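Local coordinates for ABC transporter, periplasmic substrate-binding protein (Vibrio cholerae O1 biovar eltor, PDB 1TWY) that probably binds phosphate in the periplasm and hands it to an ABC-type membrane transporter for uptake into the cell, at residues T224-N227 with I228-T232; K265-I268 with V269-Y273. All blocks are in the same frame, centred on the assembly; numbering follows the deposited sequence.

Two helix ends, each closed by a Schellman motif, show how one stop signal can serve different surroundings. Contact 1 (224-232) comprises the short helix 225-229 with both its ends; contact 2 (265-273) is the last part of helix 262-270 with the turn that follows it. Contact 1 comes first along the chain, and strand 236-243 and helix 250-260 lie between them. Their centres are 15 Å apart and their nearest atoms about 5 Å, without touching. Both reach strand 96-109 of the large mixed sheet, contact 1 through H231 on F102 and contact 2 through I268 and Y273. I274, just after contact 2, packs on S225 and I228, so the loop leaving helix 262-270 packs against helix 225-229.

Contact 1: T224-N227 with I228-T232; sequences TSDN and IAKHT
The short helix 225-229 is closed by an N-cap at T224 and a Schellman motif at H231, and its backbone bonds join T224-N227 to I228-T232. At the start, T224 OG1 accepts the backbone N227 N in a 3.0 Å capping bond. Backbone bonds then run from I228 N to T224 O, from A229 N to S225 O and from K230 N to D226 O (3.1 Å). At the far end H231 takes positive phi (60°), and the chain turns back: H231 N reaches I228 O, while T232 N makes a weak 2.9 Å bond to N227 O.

N227 works at both ends. Its CG lies beside its own backbone N (chi1 -71°), and the side chain crosses that of T232, whose OG1 sits 3.2 Å from N227 CB and 3.1 Å from N227 OD1. The other branch of the amide, ND2, gives its hydrogen bond to D222 O, which should fix the rotation of the flat group. On the inner side I228 lays CD1 along the backbone of T224, 3.5 Å from T224 O, and packs on I206 and I274.

Towards solvent, D226 and K230 meet through carboxylate and methylene groups. The lysine chain, bent at chi2 (120°), brings CD to 3.3 Å from D226 OD2, with D226 OD1 equally near. K230 NZ stays 4.5 Å from D226 OD1, beyond a salt bridge. The attraction between these two exposed groups is therefore probably modest and screened by water, although an acid in the first turn and a base past the last should each suit the helix dipole. The firmer hold comes from the backbone bonds and the threonine cap.

Contact 2: K265-I268 with V269-Y273; sequences KKLI and VEYGY
I268 O is gripped by two backbone amides, Y273 N at 3.2 Å (155° at the hydrogen) and, weakly, Y271 N at 3.3 Å. The first of these, with G272 N bonded to V269 O, makes the Schellman motif that ends helix 262-270, with G272 at positive phi as its C-prime residue. The turn carries Y273 back over the last helical residues, where its CB rests 3.7 Å from I268 CG2 and the two side chains cross at about a right angle. The edge of the Y273 ring also stands near I268 O. Both side chains continue onto strand 96-109, and the Y273 ring meets that of F239.

On the exposed side of the same turn, K266 and E270 form an i to i+4 salt bridge, with K266 NZ only 2.6 Å from E270 OE2. The ammonium group comes from above the carboxylate, 49° out of its plane. E270 gets there with CG set between its backbone N and carbonyl carbon (chi1 80°), which folds the chain over L267 O, 3.3 Å from CG, before it extends alongside L267. Hence OE2 also touches a methyl, lying 3.3 Å from L267 CD2. L267 itself is buried and packs on K48 of helix 36-52, against which Y271 also lies, through I41. L267 O accepts Y271 N, and the tyrosine ring turns its edge to the same oxygen, CD1 in plane with it at 3.2 Å.

Contact 1: T224-N227 with I228-T232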
ATOM      1  N   THR A 224       1.741 -14.355  -0.692  1.00 28.03           N
ATOM      2  CA  THR A 224       0.688 -14.826  -1.617  1.00 29.04           C
ATOM      3  C   THR A 224      -0.604 -14.092  -1.426  1.00 28.93           C
ATOM      4  O   THR A 224      -0.896 -13.624  -0.342  1.00 25.27           O
ATOM      5  CB  THR A 224       0.379 -16.335  -1.486  1.00 30.20           C
ATOM      6  OG1 THR A 224      -0.192 -16.690  -0.223  1.00 29.40           O
ATOM      7  CG2 THR A 224       1.655 -17.191  -1.660  1.00 36.86           C
ATOM      8  N   SER A 225      -1.401 -14.110  -2.508  1.00 32.01           N
ATOM      9  CA  SER A 225      -2.731 -13.534  -2.504  1.00 30.87           C
ATOM     10  C   SER A 225      -3.597 -14.155  -1.428  1.00 27.20           C
ATOM     11  O   SER A 225      -4.141 -13.452  -0.593  1.00 25.79           O
ATOM     12  CB  SER A 225      -3.368 -13.639  -3.888  1.00 31.55           C
ATOM     13  OG  SER A 225      -2.818 -12.563  -4.601  1.00 35.08           O
ATOM     14  N   ASP A 226      -3.650 -15.491  -1.421  1.00 28.19           N
ATOM     15  CA  ASP A 226      -4.342 -16.190  -0.359  1.00 31.38           C
ATOM     16  C   ASP A 226      -3.949 -15.879   1.069  1.00 25.37           C
ATOM     17  O   ASP A 226      -4.806 -15.625   1.903  1.00 28.13           O
ATOM     18  CB  ASP A 226      -4.367 -17.736  -0.583  1.00 37.49           C
ATOM     19  CG  ASP A 226      -5.365 -18.409   0.368  1.00 43.41           C
ATOM     20  OD1 ASP A 226      -6.570 -18.057   0.290  1.00 53.74           O
ATOM     21  OD2 ASP A 226      -5.012 -19.174   1.297  1.00 53.98           O
ATOM     22  N   ASN A 227      -2.638 -15.742   1.330  1.00 25.76           N
ATOM     23  CA  ASN A 227      -2.176 -15.412   2.687  1.00 25.10           C
ATOM     24  C   ASN A 227      -2.488 -13.953   3.086  1.00 20.91           C
ATOM     25  O   ASN A 227      -2.723 -13.653   4.245  1.00 25.00           O
ATOM     26  CB  ASN A 227      -0.683 -15.712   2.907  1.00 25.83           C
ATOM     27  CG  ASN A 227      -0.366 -17.206   2.978  1.00 32.74           C
ATOM     28  OD1 ASN A 227      -1.239 -18.041   3.201  1.00 31.39           O
ATOM     29  ND2 ASN A 227       0.911 -17.538   2.783  1.00 28.41           N
ATOM     30  N   ILE A 228      -2.613 -13.066   2.082  1.00 24.57           N
ATOM     31  CA  ILE A 228      -2.953 -11.733   2.374  1.00 23.68           C
ATOM     32  C   ILE A 228      -4.442 -11.674   2.760  1.00 27.71           C
ATOM     33  O   ILE A 228      -4.780 -11.026   3.702  1.00 30.84           O
ATOM     34  CB  ILE A 228      -2.642 -10.830   1.224  1.00 25.53           C
ATOM     35  CG1 ILE A 228      -1.166 -10.482   1.235  1.00 24.70           C
ATOM     36  CG2 ILE A 228      -3.439  -9.502   1.402  1.00 25.68           C
ATOM     37  CD1 ILE A 228      -0.667 -10.190  -0.088  1.00 24.76           C
ATOM     38  N   ALA A 229      -5.242 -12.450   2.046  1.00 31.31           N
ATOM     39  CA  ALA A 229      -6.716 -12.414   2.080  1.00 33.37           C
ATOM     40  C   ALA A 229      -7.170 -12.971   3.398  1.00 40.26           C
ATOM     41  O   ALA A 229      -8.236 -12.595   3.870  1.00 43.66           O
ATOM     42  CB  ALA A 229      -7.308 -13.267   0.910  1.00 32.05           C
ATOM     43  N   LYS A 230      -6.358 -13.874   3.960  1.00 41.47           N
ATOM     44  CA  LYS A 230      -6.550 -14.518   5.278  1.00 43.51           C
ATOM     45  C   LYS A 230      -5.760 -13.838   6.413  1.00 42.71           C
ATOM     46  O   LYS A 230      -5.808 -14.244   7.604  1.00 39.42           O
ATOM     47  CB  LYS A 230      -6.107 -16.003   5.197  1.00 48.06           C
ATOM     48  CG  LYS A 230      -7.231 -16.989   4.838  1.00 51.14           C
ATOM     49  CD  LYS A 230      -6.972 -17.796   3.542  1.00 59.32           C
ATOM     50  CE  LYS A 230      -8.099 -18.840   3.209  1.00 62.74           C
ATOM     51  NZ  LYS A 230      -9.503 -18.436   3.625  1.00 59.71           N
ATOM     52  N   HIS A 231      -5.013 -12.803   6.065  1.00 37.17           N
ATOM     53  CA  HIS A 231      -4.180 -12.107   7.031  1.00 40.77           C
ATOM     54  C   HIS A 231      -3.106 -12.982   7.701  1.00 33.72           C
ATOM     55  O   HIS A 231      -2.616 -12.622   8.753  1.00 35.69           O
ATOM     56  CB  HIS A 231      -5.041 -11.437   8.117  1.00 46.72           C
ATOM     57  CG  HIS A 231      -5.988 -10.417   7.574  1.00 57.63           C
ATOM     58  ND1 HIS A 231      -5.628  -9.528   6.580  1.00 64.25           N
ATOM     59  CD2 HIS A 231      -7.291 -10.163   7.858  1.00 64.84           C
ATOM     60  CE1 HIS A 231      -6.666  -8.762   6.287  1.00 66.60           C
ATOM     61  NE2 HIS A 231      -7.686  -9.124   7.050  1.00 61.44           N
ATOM     62  N   THR A 232      -2.666 -14.051   7.070  1.00 31.17           N
ATOM     63  CA  THR A 232      -1.521 -14.775   7.611  1.00 31.53           C
ATOM     64  C   THR A 232      -0.236 -14.081   7.193  1.00 30.75           C
ATOM     65  O   THR A 232       0.719 -14.089   7.909  1.00 30.03           O
ATOM     66  CB  THR A 232      -1.553 -16.286   7.323  1.00 38.41           C
ATOM     67  OG1 THR A 232      -1.352 -16.609   5.947  1.00 37.73           O
ATOM     68  CG2 THR A 232      -2.940 -16.860   7.652  1.00 44.80           C
TER

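Contact 2: K265-I268 with V269-Y273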
ATOM      1  N   LYS A 265     -15.081  -5.737  -8.981  1.00 17.37           N
ATOM      2  CA  LYS A 265     -14.147  -6.714  -8.347  1.00 15.39           C
ATOM      3  C   LYS A 265     -13.205  -7.486  -9.334  1.00 15.57           C
ATOM      4  O   LYS A 265     -12.027  -7.678  -9.104  1.00 19.71           O
ATOM      5  CB  LYS A 265     -14.868  -7.655  -7.412  1.00 18.76           C
ATOM      6  CG  LYS A 265     -15.557  -6.939  -6.291  1.00 20.66           C
ATOM      7  CD  LYS A 265     -16.328  -7.866  -5.504  1.00 18.48           C
ATOM      8  CE  LYS A 265     -16.839  -7.198  -4.195  1.00 23.72           C
ATOM      9  NZ  LYS A 265     -17.662  -8.179  -3.471  1.00 35.99           N
ATOM     10  N   LYS A 266     -13.809  -7.833 -10.504  1.00 17.41           N
ATOM     11  CA  LYS A 266     -13.119  -8.541 -11.573  1.00 15.98           C
ATOM     12  C   LYS A 266     -11.888  -7.604 -11.961  1.00 14.45           C
ATOM     13  O   LYS A 266     -10.754  -8.115 -12.133  1.00 18.35           O
ATOM     14  CB  LYS A 266     -14.142  -8.873 -12.694  1.00 17.98           C
ATOM     15  CG  LYS A 266     -13.536  -9.456 -13.946  1.00 22.42           C
ATOM     16  CD  LYS A 266     -12.925  -8.381 -14.885  1.00 29.38           C
ATOM     17  CE  LYS A 266     -12.476  -9.003 -16.249  1.00 34.99           C
ATOM     18  NZ  LYS A 266     -11.758  -8.046 -17.170  1.00 36.09           N
ATOM     19  N   LEU A 267     -12.247  -6.322 -12.115  1.00 17.30           N
ATOM     20  CA  LEU A 267     -11.205  -5.347 -12.529  1.00 20.89           C
ATOM     21  C   LEU A 267     -10.177  -5.198 -11.447  1.00 20.07           C
ATOM     22  O   LEU A 267      -8.927  -5.263 -11.696  1.00 19.22           O
ATOM     23  CB  LEU A 267     -11.788  -4.014 -12.832  1.00 20.54           C
ATOM     24  CG  LEU A 267     -12.477  -3.943 -14.183  1.00 22.25           C
ATOM     25  CD1 LEU A 267     -13.311  -2.727 -14.288  1.00 23.82           C
ATOM     26  CD2 LEU A 267     -11.490  -3.857 -15.334  1.00 32.95           C
ATOM     27  N   ILE A 268     -10.630  -5.089 -10.222  1.00 18.10           N
ATOM     28  CA  ILE A 268      -9.701  -4.977  -9.050  1.00 18.93           C
ATOM     29  C   ILE A 268      -8.699  -6.137  -8.985  1.00 19.70           C
ATOM     30  O   ILE A 268      -7.490  -5.903  -8.873  1.00 18.62           O
ATOM     31  CB  ILE A 268     -10.470  -4.750  -7.759  1.00 18.87           C
ATOM     32  CG1 ILE A 268     -11.267  -3.466  -7.856  1.00 21.30           C
ATOM     33  CG2 ILE A 268      -9.537  -4.761  -6.518  1.00 20.60           C
ATOM     34  CD1 ILE A 268     -12.421  -3.336  -6.932  1.00 20.80           C
ATOM     35  N   VAL A 269      -9.194  -7.390  -9.069  1.00 17.43           N
ATOM     36  CA  VAL A 269      -8.428  -8.605  -9.043  1.00 17.68           C
ATOM     37  C   VAL A 269      -7.430  -8.680 -10.211  1.00 18.51           C
ATOM     38  O   VAL A 269      -6.275  -9.113 -10.063  1.00 22.10           O
ATOM     39  CB  VAL A 269      -9.386  -9.804  -8.923  1.00 19.38           C
ATOM     40  CG1 VAL A 269      -8.675 -11.103  -9.161  1.00 24.39           C
ATOM     41  CG2 VAL A 269      -9.959  -9.733  -7.565  1.00 21.06           C
ATOM     42  N   GLU A 270      -7.910  -8.331 -11.379  1.00 18.98           N
ATOM     43  CA  GLU A 270      -7.087  -8.450 -12.525  1.00 18.55           C
ATOM     44  C   GLU A 270      -5.903  -7.548 -12.482  1.00 19.86           C
ATOM     45  O   GLU A 270      -4.861  -7.899 -13.053  1.00 22.35           O
ATOM     46  CB  GLU A 270      -7.841  -8.338 -13.856  1.00 22.87           C
ATOM     47  CG  GLU A 270      -8.222  -7.030 -14.420  1.00 37.34           C
ATOM     48  CD  GLU A 270      -8.789  -7.230 -15.836  1.00 22.07           C
ATOM     49  OE1 GLU A 270      -8.069  -7.877 -16.693  1.00 31.19           O
ATOM     50  OE2 GLU A 270      -9.897  -6.606 -16.095  1.00 29.34           O
ATOM     51  N   TYR A 271      -6.042  -6.412 -11.812  1.00 18.92           N
ATOM     52  CA  TYR A 271      -4.855  -5.515 -11.604  1.00 18.86           C
ATOM     53  C   TYR A 271      -3.924  -5.889 -10.453  1.00 22.02           C
ATOM     54  O   TYR A 271      -2.896  -5.206 -10.161  1.00 23.98           O
ATOM     55  CB  TYR A 271      -5.319  -4.084 -11.559  1.00 24.06           C
ATOM     56  CG  TYR A 271      -5.662  -3.438 -12.913  1.00 22.93           C
ATOM     57  CD1 TYR A 271      -6.836  -3.682 -13.596  1.00 21.04           C
ATOM     58  CD2 TYR A 271      -4.717  -2.622 -13.566  1.00 21.26           C
ATOM     59  CE1 TYR A 271      -7.101  -3.099 -14.834  1.00 22.54           C
ATOM     60  CE2 TYR A 271      -4.979  -2.043 -14.742  1.00 24.12           C
ATOM     61  CZ  TYR A 271      -6.173  -2.258 -15.390  1.00 21.39           C
ATOM     62  OH  TYR A 271      -6.453  -1.732 -16.617  1.00 21.30           O
ATOM     63  N   GLY A 272      -4.146  -7.010  -9.832  1.00 23.86           N
ATOM     64  CA  GLY A 272      -3.255  -7.559  -8.794  1.00 23.03           C
ATOM     65  C   GLY A 272      -3.634  -7.156  -7.406  1.00 21.79           C
ATOM     66  O   GLY A 272      -2.882  -7.491  -6.504  1.00 25.41           O
ATOM     67  N   TYR A 273      -4.853  -6.612  -7.173  1.00 17.12           N
ATOM     68  CA  TYR A 273      -5.219  -6.332  -5.801  1.00 17.52           C
ATOM     69  C   TYR A 273      -6.019  -7.512  -5.273  1.00 22.02           C
ATOM     70  O   TYR A 273      -6.433  -8.375  -6.066  1.00 24.10           O
ATOM     71  CB  TYR A 273      -5.969  -5.036  -5.656  1.00 16.66           C
ATOM     72  CG  TYR A 273      -5.210  -3.877  -6.231  1.00 20.23           C
ATOM     73  CD1 TYR A 273      -4.185  -3.335  -5.541  1.00 19.21           C
ATOM     74  CD2 TYR A 273      -5.481  -3.420  -7.470  1.00 18.24           C
ATOM     75  CE1 TYR A 273      -3.485  -2.311  -6.052  1.00 18.99           C
ATOM     76  CE2 TYR A 273      -4.762  -2.370  -8.022  1.00 22.81           C
ATOM     77  CZ  TYR A 273      -3.751  -1.847  -7.301  1.00 21.98           C
ATOM     78  OH  TYR A 273      -2.986  -0.817  -7.807  1.00 21.81           O
TER